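Local coordinates for protein beta-glucosidase (Saccharopolyspora erythraea D, PDB 5M6G) that probably hydrolyses terminal, non-reducing beta-D-glucosyl residues to release beta-D-glucose, as a member of glycosyl hydrolase family 3, at residues V68-K73 and G86-G91; A75-V80 and D109-A114; I174-A179 and M227-H232; V308-A313 and M338-S343. All blocks are in the same frame, centred on the assembly; numbering follows the deposited sequence.

All four contacts lie in the N-terminal family 3 domain, which has a TIM-barrel fold. Interaction 1 pairs the neighbouring parallel strands 68-71 and 87-90. Interaction 2 packs helix 77-82 on helix 101-116; its centre is about 10 Å from that of interaction 1, and their segments alternate along the chain. Interactions 3 and 4 follow in series, with centres about 14 Å apart. Interaction 3 joins strand 176-177 to strand 229-233, and interaction 4 joins strand 306-308 to strand 339-341. These are the outermost strands of the two sheets, so the contacts close the barrel. Interaction 4 borders interaction 1, about 9 Å between centres. Interactions 1, 3 and 4 meet the sorbitol; interaction 2 belongs to the outer helices.

Interaction 1 of 4, residues V68-K73 and G86-G91; sequences VQVERK and GSVLSG. With SOR (sorbitol), chain L.
Gln-69 lies across Ser-87 and Leu-89 on one face of a parallel strand pair. Its CB packs 3.7 Å from Ser-87 CB. CG lies anti to the backbone N (chi1 -179°) and comes 3.2 Å from Ser-87 OG. The extended chain then carries CD to Leu-89 CB at 3.9 Å. At the tip, OE1 faces Leu-89 CD2. NE2 donates to Ser-87 OG at 3.0 Å, with the oxygen close to the amide plane; Ser-87 OG is also bonded to Ile-125 O on the next strand. This second bond ties Ser-87 into the sheet. The side chains of Gln-69 and Leu-89 cross at about a right angle.

The opposite face holds Val-70 and Val-88, which run side by side. Between the faces, Val-70 N bonds to Ser-87 O, Leu-89 N to Val-70 O and Arg-72 N to Leu-89 O.

Glu-71 grips the C-terminal end. Its OE2 takes Gly-91 N at 2.8 Å on the anti lone pair and also bonds Ser-94. Its OE1 is held by Lys-73 N and Lys-73 NZ from opposite faces of the carboxylate plane, which should limit rotation of the group. Gly-91 CA lies 3.5 Å from C6 of the sorbitol. Strand 68-71, helix 77-82 and strand 87-90 form a beta-alpha-beta unit of the TIM barrel, with its C-terminal strand end at the ligand pocket.

Interaction 2 of 4, residues A75-V80 and D109-A114; sequences AGPQAV and DSYQRA
Pro-77 lies over one face of the Tyr-111 ring, and the two side chains cross at about a right angle. Pro-77 CG sits above the ring centre, 4.0 Å from the centroid and 11° off the normal, a CH-pi contact. Pro-77 CD rests 3.8 Å from Tyr-111 CE1. Val-80 also crosses the tyrosine at about a right angle, but it meets the edge: Val-80 CG2 is 3.8 Å from Tyr-111 CE1, near the ring plane.

The tyrosine hydroxyl fixes the ring further. Tyr-111 OH donates to Ala-75 O at 2.7 Å, and this oxygen lies at the ring edge, in plane. Tyr-111 CG is anti to its carbonyl carbon (chi1 -84°), which sends the ring along the start of helix 77-82. The hydroxyl thus reaches the residue just ahead of Gly-76, the N-cap.

One turn further along the second helix, Ala-114 points its CB at the proline. That methyl lies 3.7 Å from Pro-77 CB and 3.4 Å from Pro-77 O. Ser-110 OG lies 3.4 Å from CG of the Pro-77 ring. A water links the two backbones by donating to both Pro-77 O and Tyr-111 O, the latter at 2.7 Å.

Val-80 and Tyr-111 both also touch Val-88 of strand 87-90. A proline in the first turn of a helix, set against a tyrosine, here joins helix 77-82 to helix 101-116. Both belong to the helical layer that surrounds the parallel strands of a TIM barrel.

Interaction 3 of 4, residues I174-A179 and M227-H232; sequences IDWSFA and MATAKH. With MG (magnesium ion), chain F; SOR (sorbitol), chain L.
Trp-176 is clamped between Met-227 and Phe-178, and this is the tight part of the contact. Met-227 CE sits over the centre of the five-membered ring, 3.3 Å from its centroid and 10° off the normal. The bend at the end of the methionine chain (chi3 69°) turns this methyl onto the ring, while the sulfur stands farther above the same face in a Met-aromatic contact. Phe-178 CE1 lies over the opposite face, toward the rim.

At the ring edge, Trp-176 NE1 donates to Thr-229 OG1 at 2.7 Å, near the ring plane. Thr-229 OG1 in turn donates to Ser-177 O at 2.7 Å. Thr-229 thus accepts one bond and gives one, which fixes its rotation. Backbone bonds run alongside: Met-227 N to Asp-175 O, Ser-177 N to Met-227 O, and Thr-229 N to Ala-179 O.

Toward its two ends the contact is polar: one end meets a hydrated magnesium ion, the other the sorbitol. At the first, Asp-175 OD1 binds the magnesium ion at 2.1 Å. Four waters and Gly-173 O complete the shell, and one of those waters also donates to Ile-174 O. Asp-175 OD2 is held by Tyr-108 and Tyr-126 N.

At the other end Lys-231 and His-232 face the sorbitol. The extended Lys-231 chain brings NZ to Phe-178 O at 2.7 Å and to sorbitol O1 at 2.6 Å. His-232 NE2 is hydrogen-bonded to the same O1. The backbone carbonyl of Phe-178 therefore helps position the lysine, and one polyol hydroxyl is held by the side-chain nitrogens of Lys-231 and His-232, consistent with a pocket that recognises sugar hydroxyls.

Interaction 4 of 4, residues V308-A313 and M338-S343; sequences VSDYDA and MFMMSS. With SOR (sorbitol), chain L.
The Tyr-311 ring meets Met-340 at its edge and the backbone N of Ser-342 over one face. Met-340 SD lies in the ring plane, 5.2 Å from the centroid, as a Met-aromatic contact; the two side chains cross at about a right angle. Ser-342 N is offset toward the rim. Tyr-311 CG is anti to the backbone N (chi1 -172°), which brings the OH to Ser-342 CB.

The second flat group is the Asp-312 carboxylate, which grips Ser-342 with both oxygens. Asp-312 OD2 takes Ser-342 OG at 2.6 Å on its syn lone pair. Asp-312 OD1 takes Ser-342 N at 2.9 Å on the syn side, 29° out of the plane, and also forms a salt bridge with Arg-344.

Asp-310 turns away to the ligand. Its OD1 accepts from sorbitol O3 at 2.5 Å, and from Tyr-311 N on the anti side. Ser-309 OG bridges the two segments: it accepts from Met-340 N at 2.9 Å and donates to Asp-310 O. Ser-309 O is buried without a polar partner, and Met-340 CE packs 3.5 Å from it.

Backbone bonds Ser-309 N to Met-338 O and Asp-312 N to Met-340 O hold the segments together. Strand 306-308 pairs with strand 273-276, and strand 339-341 with strand 68-71. The contact closes the barrel between its two sheets, with helix 325-334 in the connection and helix 345-357 packing Phe-348 against Phe-339.

Interaction 1 of 4, residues V68-K73 and G86-G91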
# COMPACT_ATOMS: atom_id res chain seq x y z
N VAL A 68 -7.87 2.97 -21.24
CA VAL A 68 -7.71 1.58 -20.85
C VAL A 68 -6.38 1.40 -20.12
O VAL A 68 -5.33 1.87 -20.59
CB VAL A 68 -7.78 0.66 -22.08
CG1 VAL A 68 -7.42 -0.78 -21.70
CG2 VAL A 68 -9.18 0.73 -22.73
N GLN A 69 -6.41 0.74 -18.97
CA GLN A 69 -5.21 0.22 -18.32
C GLN A 69 -5.39 -1.29 -18.20
O GLN A 69 -6.27 -1.75 -17.46
CB GLN A 69 -4.96 0.86 -16.96
CG GLN A 69 -3.68 0.34 -16.28
CD GLN A 69 -3.54 0.90 -14.89
OE1 GLN A 69 -4.29 0.54 -14.00
NE2 GLN A 69 -2.60 1.82 -14.70
N VAL A 70 -4.59 -2.05 -18.94
CA VAL A 70 -4.75 -3.50 -19.03
C VAL A 70 -3.61 -4.18 -18.29
O VAL A 70 -2.46 -3.72 -18.32
CB VAL A 70 -4.84 -3.97 -20.51
CG1 VAL A 70 -3.52 -3.75 -21.30
CG2 VAL A 70 -5.28 -5.42 -20.56
N GLU A 71 -3.94 -5.28 -17.62
CA GLU A 71 -2.94 -6.04 -16.88
C GLU A 71 -2.05 -6.80 -17.87
O GLU A 71 -2.53 -7.36 -18.86
CB GLU A 71 -3.63 -7.01 -15.92
CG GLU A 71 -2.86 -7.30 -14.63
CD GLU A 71 -1.71 -8.26 -14.83
OE1 GLU A 71 -1.85 -9.20 -15.63
OE2 GLU A 71 -0.66 -8.07 -14.18
N ARG A 72 -0.74 -6.81 -17.59
CA ARG A 72 0.24 -7.24 -18.59
C ARG A 72 0.00 -8.67 -19.08
O ARG A 72 0.33 -8.98 -20.22
CB ARG A 72 1.65 -7.11 -18.02
CG ARG A 72 1.80 -7.86 -16.69
CD ARG A 72 3.26 -7.99 -16.26
NE ARG A 72 4.02 -8.94 -17.08
CZ ARG A 72 4.07 -10.24 -16.84
NH1 ARG A 72 3.39 -10.75 -15.82
NH2 ARG A 72 4.78 -11.04 -17.63
N LYS A 73 -0.55 -9.55 -18.23
CA LYS A 73 -0.77 -10.92 -18.69
C LYS A 73 -1.80 -11.00 -19.82
O LYS A 73 -1.80 -11.98 -20.57
CB LYS A 73 -1.23 -11.81 -17.52
CG LYS A 73 -0.13 -12.11 -16.51
CD LYS A 73 -0.58 -13.16 -15.48
CE LYS A 73 -1.75 -12.67 -14.65
NZ LYS A 73 -1.36 -11.55 -13.73
N GLY A 86 -3.72 3.02 -23.42
CA GLY A 86 -3.01 4.09 -22.75
C GLY A 86 -2.10 3.63 -21.63
O GLY A 86 -1.11 4.31 -21.32
N SER A 87 -2.39 2.50 -21.01
CA SER A 87 -1.64 2.13 -19.83
C SER A 87 -1.61 0.62 -19.68
O SER A 87 -2.51 -0.08 -20.15
CB SER A 87 -2.26 2.77 -18.58
OG SER A 87 -1.50 2.45 -17.42
N VAL A 88 -0.57 0.14 -19.00
CA VAL A 88 -0.47 -1.25 -18.57
C VAL A 88 -0.14 -1.24 -17.08
O VAL A 88 0.49 -0.30 -16.58
CB VAL A 88 0.59 -2.02 -19.39
CG1 VAL A 88 0.79 -3.44 -18.86
CG2 VAL A 88 0.20 -2.06 -20.87
N LEU A 89 -0.59 -2.27 -16.36
CA LEU A 89 -0.19 -2.46 -14.98
C LEU A 89 0.32 -3.88 -14.77
O LEU A 89 0.01 -4.80 -15.54
CB LEU A 89 -1.33 -2.20 -13.96
CG LEU A 89 -2.39 -3.29 -13.75
CD1 LEU A 89 -2.96 -3.27 -12.33
CD2 LEU A 89 -3.52 -3.17 -14.76
N SER A 90 1.13 -4.04 -13.74
CA SER A 90 1.38 -5.34 -13.13
C SER A 90 0.47 -5.44 -11.92
O SER A 90 0.57 -4.60 -11.01
CB SER A 90 2.84 -5.52 -12.73
OG SER A 90 3.64 -5.86 -13.84
N GLY A 91 -0.43 -6.41 -11.91
CA GLY A 91 -1.11 -6.74 -10.68
C GLY A 91 -0.12 -7.31 -9.67
O GLY A 91 1.04 -7.57 -9.97
C1 SOR L . -5.77 -1.69 -4.80
C2 SOR L . -4.70 -2.23 -5.73
C3 SOR L . -5.30 -3.31 -6.62
C4 SOR L . -4.22 -4.13 -7.31
C5 SOR L . -4.70 -5.52 -7.74
C6 SOR L . -3.48 -6.36 -8.07
O1 SOR L . -5.20 -1.13 -3.65
O2 SOR L . -4.17 -1.18 -6.52
O3 SOR L . -6.11 -2.68 -7.58
O4 SOR L . -3.73 -3.43 -8.43
O5 SOR L . -5.48 -6.15 -6.73
O6 SOR L . -3.81 -7.74 -8.09

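Interaction 2 of 4, residues A75-V80 and D109-A114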
# COMPACT_ATOMS: atom_id res chain seq x y z
N ALA A 75 -2.17 -8.66 -22.35
CA ALA A 75 -1.77 -8.00 -23.59
C ALA A 75 -0.27 -7.76 -23.58
O ALA A 75 0.24 -7.02 -22.74
CB ALA A 75 -2.52 -6.68 -23.77
N GLY A 76 0.44 -8.37 -24.53
CA GLY A 76 1.83 -8.07 -24.72
C GLY A 76 2.01 -6.73 -25.41
O GLY A 76 1.04 -6.04 -25.78
N PRO A 77 3.27 -6.35 -25.60
CA PRO A 77 3.56 -5.04 -26.21
C PRO A 77 2.84 -4.79 -27.52
O PRO A 77 2.22 -3.73 -27.69
CB PRO A 77 5.09 -5.09 -26.39
CG PRO A 77 5.55 -5.97 -25.23
CD PRO A 77 4.49 -7.04 -25.12
N GLN A 78 2.88 -5.75 -28.45
CA GLN A 78 2.27 -5.53 -29.76
C GLN A 78 0.77 -5.28 -29.64
O GLN A 78 0.24 -4.36 -30.28
CB GLN A 78 2.55 -6.71 -30.68
CG GLN A 78 2.26 -6.41 -32.14
CD GLN A 78 2.91 -5.11 -32.58
OE1 GLN A 78 4.13 -4.96 -32.50
NE2 GLN A 78 2.10 -4.16 -33.03
N ALA A 79 0.07 -6.08 -28.83
CA ALA A 79 -1.37 -5.90 -28.66
C ALA A 79 -1.70 -4.56 -28.02
O ALA A 79 -2.70 -3.92 -28.38
CB ALA A 79 -1.96 -7.03 -27.82
N VAL A 80 -0.91 -4.14 -27.03
CA VAL A 80 -1.12 -2.83 -26.43
C VAL A 80 -1.01 -1.74 -27.49
O VAL A 80 -1.86 -0.85 -27.58
CB VAL A 80 -0.12 -2.60 -25.28
CG1 VAL A 80 -0.16 -1.14 -24.82
CG2 VAL A 80 -0.44 -3.54 -24.11
N ASP A 109 10.58 -1.33 -20.91
CA ASP A 109 11.06 -0.77 -22.17
C ASP A 109 10.46 -1.49 -23.37
O ASP A 109 10.26 -0.88 -24.43
CB ASP A 109 12.58 -0.84 -22.24
CG ASP A 109 13.25 0.17 -21.35
OD1 ASP A 109 12.54 1.04 -20.80
OD2 ASP A 109 14.49 0.11 -21.20
N SER A 110 10.20 -2.79 -23.23
CA SER A 110 9.59 -3.54 -24.33
C SER A 110 8.19 -3.02 -24.63
O SER A 110 7.83 -2.79 -25.79
CB SER A 110 9.57 -5.03 -23.97
OG SER A 110 8.91 -5.78 -24.97
N TYR A 111 7.38 -2.81 -23.58
CA TYR A 111 6.06 -2.23 -23.80
C TYR A 111 6.17 -0.83 -24.40
O TYR A 111 5.44 -0.48 -25.34
CB TYR A 111 5.28 -2.18 -22.49
CG TYR A 111 4.57 -3.47 -22.16
CD1 TYR A 111 3.35 -3.77 -22.75
CD2 TYR A 111 5.10 -4.39 -21.23
CE1 TYR A 111 2.68 -4.94 -22.46
CE2 TYR A 111 4.43 -5.56 -20.93
CZ TYR A 111 3.22 -5.83 -21.55
OH TYR A 111 2.51 -6.98 -21.28
N GLN A 112 7.11 -0.04 -23.90
CA GLN A 112 7.24 1.34 -24.36
C GLN A 112 7.65 1.41 -25.83
O GLN A 112 7.11 2.22 -26.59
CB GLN A 112 8.23 2.08 -23.47
CG GLN A 112 8.16 3.58 -23.58
CD GLN A 112 6.80 4.12 -23.17
OE1 GLN A 112 5.88 4.15 -23.98
NE2 GLN A 112 6.66 4.53 -21.91
N ARG A 113 8.60 0.55 -26.25
CA ARG A 113 9.00 0.56 -27.66
C ARG A 113 7.81 0.36 -28.58
O ARG A 113 7.69 1.03 -29.62
CB ARG A 113 10.05 -0.53 -27.92
CG ARG A 113 11.45 -0.21 -27.41
CD ARG A 113 12.48 -1.15 -28.04
NE ARG A 113 12.30 -2.51 -27.56
CZ ARG A 113 12.85 -2.97 -26.44
NH1 ARG A 113 13.64 -2.19 -25.71
NH2 ARG A 113 12.63 -4.22 -26.06
N ALA A 114 6.91 -0.57 -28.23
CA ALA A 114 5.74 -0.82 -29.06
C ALA A 114 4.79 0.37 -29.05
O ALA A 114 4.30 0.79 -30.11
CB ALA A 114 5.03 -2.09 -28.59
O HOH W 1 2.94 -1.48 -25.68

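Interaction 3 of 4, residues I174-A179 and M227-H232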
# COMPACT_ATOMS: atom_id res chain seq x y z
N ILE A 174 8.82 2.02 -14.46
CA ILE A 174 7.42 2.19 -14.09
C ILE A 174 7.20 3.60 -13.55
O ILE A 174 8.02 4.14 -12.81
CB ILE A 174 7.03 1.10 -13.08
CG1 ILE A 174 7.11 -0.27 -13.76
CG2 ILE A 174 5.64 1.37 -12.49
CD1 ILE A 174 6.89 -1.47 -12.83
N ASP A 175 6.08 4.21 -13.96
CA ASP A 175 5.87 5.63 -13.82
C ASP A 175 4.94 6.01 -12.69
O ASP A 175 4.79 7.19 -12.41
CB ASP A 175 5.27 6.18 -15.12
CG ASP A 175 6.03 5.72 -16.32
OD1 ASP A 175 7.19 6.17 -16.45
OD2 ASP A 175 5.50 4.89 -17.08
N TRP A 176 4.32 5.03 -12.04
CA TRP A 176 3.06 5.27 -11.35
C TRP A 176 2.86 4.16 -10.33
O TRP A 176 2.82 2.99 -10.71
CB TRP A 176 1.93 5.31 -12.39
CG TRP A 176 0.52 5.51 -11.90
CD1 TRP A 176 0.09 5.85 -10.64
CD2 TRP A 176 -0.66 5.37 -12.71
NE1 TRP A 176 -1.29 5.95 -10.63
CE2 TRP A 176 -1.77 5.65 -11.88
CE3 TRP A 176 -0.88 5.04 -14.06
CZ2 TRP A 176 -3.09 5.61 -12.36
CZ3 TRP A 176 -2.19 5.01 -14.53
CH2 TRP A 176 -3.28 5.29 -13.68
N SER A 177 2.79 4.52 -9.05
CA SER A 177 2.49 3.57 -8.00
C SER A 177 1.08 3.80 -7.47
O SER A 177 0.64 4.94 -7.33
CB SER A 177 3.47 3.67 -6.83
OG SER A 177 3.12 2.75 -5.81
N PHE A 178 0.38 2.70 -7.19
CA PHE A 178 -0.95 2.76 -6.58
C PHE A 178 -0.77 2.89 -5.06
O PHE A 178 -1.05 1.98 -4.29
CB PHE A 178 -1.76 1.54 -6.97
CG PHE A 178 -1.83 1.30 -8.48
CD1 PHE A 178 -2.11 2.35 -9.35
CD2 PHE A 178 -1.61 0.04 -9.01
CE1 PHE A 178 -2.18 2.13 -10.73
CE2 PHE A 178 -1.67 -0.19 -10.38
CZ PHE A 178 -1.95 0.86 -11.25
N ALA A 179 -0.27 4.06 -4.67
CA ALA A 179 0.09 4.35 -3.28
C ALA A 179 0.15 5.87 -3.12
O ALA A 179 0.54 6.58 -4.05
CB ALA A 179 1.46 3.72 -2.92
N MET A 227 4.43 8.99 -10.22
CA MET A 227 3.09 9.46 -9.89
C MET A 227 2.52 8.65 -8.74
O MET A 227 2.64 7.42 -8.70
CB MET A 227 2.16 9.40 -11.10
CG MET A 227 0.77 9.97 -10.80
SD MET A 227 -0.18 10.35 -12.29
CE MET A 227 -0.52 8.71 -12.91
N ALA A 228 1.92 9.34 -7.78
CA ALA A 228 1.29 8.72 -6.63
C ALA A 228 -0.22 8.63 -6.85
O ALA A 228 -0.79 9.33 -7.70
CB ALA A 228 1.60 9.49 -5.34
N THR A 229 -0.86 7.77 -6.05
CA THR A 229 -2.29 7.50 -6.17
C THR A 229 -2.91 7.54 -4.77
O THR A 229 -2.64 6.67 -3.95
CB THR A 229 -2.55 6.13 -6.80
OG1 THR A 229 -1.74 5.97 -7.98
CG2 THR A 229 -4.02 5.99 -7.17
N ALA A 230 -3.77 8.52 -4.51
CA ALA A 230 -4.55 8.49 -3.28
C ALA A 230 -5.67 7.46 -3.46
O ALA A 230 -6.47 7.57 -4.40
CB ALA A 230 -5.11 9.87 -2.95
N LYS A 231 -5.72 6.46 -2.58
CA LYS A 231 -6.72 5.40 -2.67
C LYS A 231 -7.22 4.98 -1.27
O LYS A 231 -6.53 5.23 -0.28
CB LYS A 231 -6.15 4.18 -3.41
CG LYS A 231 -5.11 3.38 -2.64
CD LYS A 231 -4.44 2.32 -3.53
CE LYS A 231 -3.61 1.32 -2.67
NZ LYS A 231 -3.01 0.24 -3.52
N HIS A 232 -8.39 4.36 -1.17
CA HIS A 232 -9.36 4.22 -2.24
C HIS A 232 -10.54 5.17 -1.96
O HIS A 232 -11.12 5.15 -0.87
CB HIS A 232 -9.87 2.79 -2.36
CG HIS A 232 -8.78 1.76 -2.37
ND1 HIS A 232 -8.16 1.32 -1.22
CD2 HIS A 232 -8.22 1.07 -3.39
CE1 HIS A 232 -7.25 0.41 -1.53
NE2 HIS A 232 -7.27 0.23 -2.84
MG MG F . 9.27 5.85 -16.00
C1 SOR L . -5.77 -1.69 -4.80
C2 SOR L . -4.70 -2.23 -5.73
C3 SOR L . -5.30 -3.31 -6.62
C4 SOR L . -4.22 -4.13 -7.31
C5 SOR L . -4.70 -5.52 -7.74
C6 SOR L . -3.48 -6.36 -8.07
O1 SOR L . -5.20 -1.13 -3.65
O2 SOR L . -4.17 -1.18 -6.52
O3 SOR L . -6.11 -2.68 -7.58
O4 SOR L . -3.73 -3.43 -8.43
O5 SOR L . -5.48 -6.15 -6.73
O6 SOR L . -3.81 -7.74 -8.09
O HOH W 2 9.39 6.25 -13.90
O HOH W 3 9.33 5.99 -18.18
O HOH W 4 9.56 7.82 -16.31
O HOH W 5 11.30 5.79 -16.07

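Interaction 4 of 4, residues V308-A313 and M338-S343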
# COMPACT_ATOMS: atom_id res chain seq x y z
N VAL A 308 -8.63 6.90 -11.61
CA VAL A 308 -8.52 5.54 -12.13
C VAL A 308 -9.43 4.62 -11.32
O VAL A 308 -9.62 4.81 -10.11
CB VAL A 308 -7.05 5.06 -12.10
CG1 VAL A 308 -6.52 5.00 -10.67
CG2 VAL A 308 -6.90 3.71 -12.82
N SER A 309 -10.03 3.64 -12.01
CA SER A 309 -10.84 2.64 -11.33
C SER A 309 -9.95 1.64 -10.58
O SER A 309 -8.74 1.56 -10.80
CB SER A 309 -11.72 1.89 -12.33
OG SER A 309 -11.03 0.79 -12.92
N ASP A 310 -10.57 0.88 -9.67
CA ASP A 310 -9.91 -0.30 -9.13
C ASP A 310 -10.05 -1.45 -10.13
O ASP A 310 -10.70 -1.33 -11.18
CB ASP A 310 -10.48 -0.67 -7.75
CG ASP A 310 -9.45 -1.38 -6.85
OD1 ASP A 310 -8.53 -2.06 -7.38
OD2 ASP A 310 -9.55 -1.25 -5.61
N TYR A 311 -9.44 -2.57 -9.78
CA TYR A 311 -9.17 -3.67 -10.71
C TYR A 311 -10.45 -4.43 -11.01
O TYR A 311 -11.05 -5.01 -10.11
CB TYR A 311 -8.12 -4.57 -10.07
CG TYR A 311 -7.52 -5.68 -10.90
CD1 TYR A 311 -8.06 -6.97 -10.86
CD2 TYR A 311 -6.37 -5.47 -11.66
CE1 TYR A 311 -7.47 -8.01 -11.59
CE2 TYR A 311 -5.79 -6.50 -12.39
CZ TYR A 311 -6.34 -7.76 -12.35
OH TYR A 311 -5.74 -8.78 -13.07
N ASP A 312 -10.86 -4.43 -12.29
CA ASP A 312 -12.15 -5.00 -12.71
C ASP A 312 -13.29 -4.51 -11.83
O ASP A 312 -14.22 -5.24 -11.50
CB ASP A 312 -12.11 -6.54 -12.72
CG ASP A 312 -11.21 -7.10 -13.81
OD1 ASP A 312 -10.93 -6.39 -14.79
OD2 ASP A 312 -10.77 -8.27 -13.67
N ALA A 313 -13.22 -3.23 -11.43
CA ALA A 313 -14.21 -2.69 -10.51
C ALA A 313 -15.56 -2.45 -11.18
O ALA A 313 -16.60 -2.58 -10.51
CB ALA A 313 -13.70 -1.38 -9.91
N MET A 338 -9.77 6.49 -16.26
CA MET A 338 -9.03 5.34 -16.76
C MET A 338 -9.54 4.09 -16.07
O MET A 338 -9.85 4.11 -14.87
CB MET A 338 -7.53 5.50 -16.52
CG MET A 338 -6.70 4.30 -16.95
SD MET A 338 -4.93 4.64 -16.92
CE MET A 338 -4.73 5.53 -18.47
N PHE A 339 -9.64 3.00 -16.82
CA PHE A 339 -10.30 1.80 -16.32
C PHE A 339 -9.31 0.65 -16.26
O PHE A 339 -8.75 0.23 -17.29
CB PHE A 339 -11.53 1.50 -17.17
CG PHE A 339 -12.58 2.54 -17.00
CD1 PHE A 339 -12.49 3.74 -17.69
CD2 PHE A 339 -13.57 2.38 -16.04
CE1 PHE A 339 -13.43 4.74 -17.47
CE2 PHE A 339 -14.50 3.36 -15.83
CZ PHE A 339 -14.43 4.53 -16.53
N MET A 340 -9.09 0.16 -15.05
CA MET A 340 -8.12 -0.88 -14.76
C MET A 340 -8.80 -2.23 -14.94
O MET A 340 -9.79 -2.51 -14.27
CB MET A 340 -7.58 -0.72 -13.34
CG MET A 340 -6.50 -1.72 -12.96
SD MET A 340 -6.17 -1.64 -11.18
CE MET A 340 -5.62 0.04 -11.00
N MET A 341 -8.28 -3.05 -15.85
CA MET A 341 -8.95 -4.30 -16.19
C MET A 341 -7.93 -5.42 -16.35
O MET A 341 -6.80 -5.20 -16.79
CB MET A 341 -9.80 -4.14 -17.46
CG MET A 341 -9.00 -3.78 -18.71
SD MET A 341 -10.15 -3.25 -20.02
CE MET A 341 -10.65 -1.63 -19.41
N SER A 342 -8.36 -6.64 -16.00
CA SER A 342 -7.50 -7.82 -16.08
C SER A 342 -7.41 -8.38 -17.49
O SER A 342 -6.49 -9.15 -17.78
CB SER A 342 -8.02 -8.92 -15.15
OG SER A 342 -9.33 -9.33 -15.49
N SER A 343 -8.36 -8.02 -18.35
CA SER A 343 -8.45 -8.50 -19.73
C SER A 343 -9.64 -7.80 -20.37
O SER A 343 -10.25 -6.92 -19.75
CB SER A 343 -8.64 -10.01 -19.77
OG SER A 343 -9.86 -10.37 -19.13
C1 SOR L . -5.77 -1.69 -4.80
C2 SOR L . -4.70 -2.23 -5.73
C3 SOR L . -5.30 -3.31 -6.62
C4 SOR L . -4.22 -4.13 -7.31
C5 SOR L . -4.70 -5.52 -7.74
C6 SOR L . -3.48 -6.36 -8.07
O1 SOR L . -5.20 -1.13 -3.65
O2 SOR L . -4.17 -1.18 -6.52
O3 SOR L . -6.11 -2.68 -7.58
O4 SOR L . -3.73 -3.43 -8.43
O5 SOR L . -5.48 -6.15 -6.73
O6 SOR L . -3.81 -7.74 -8.09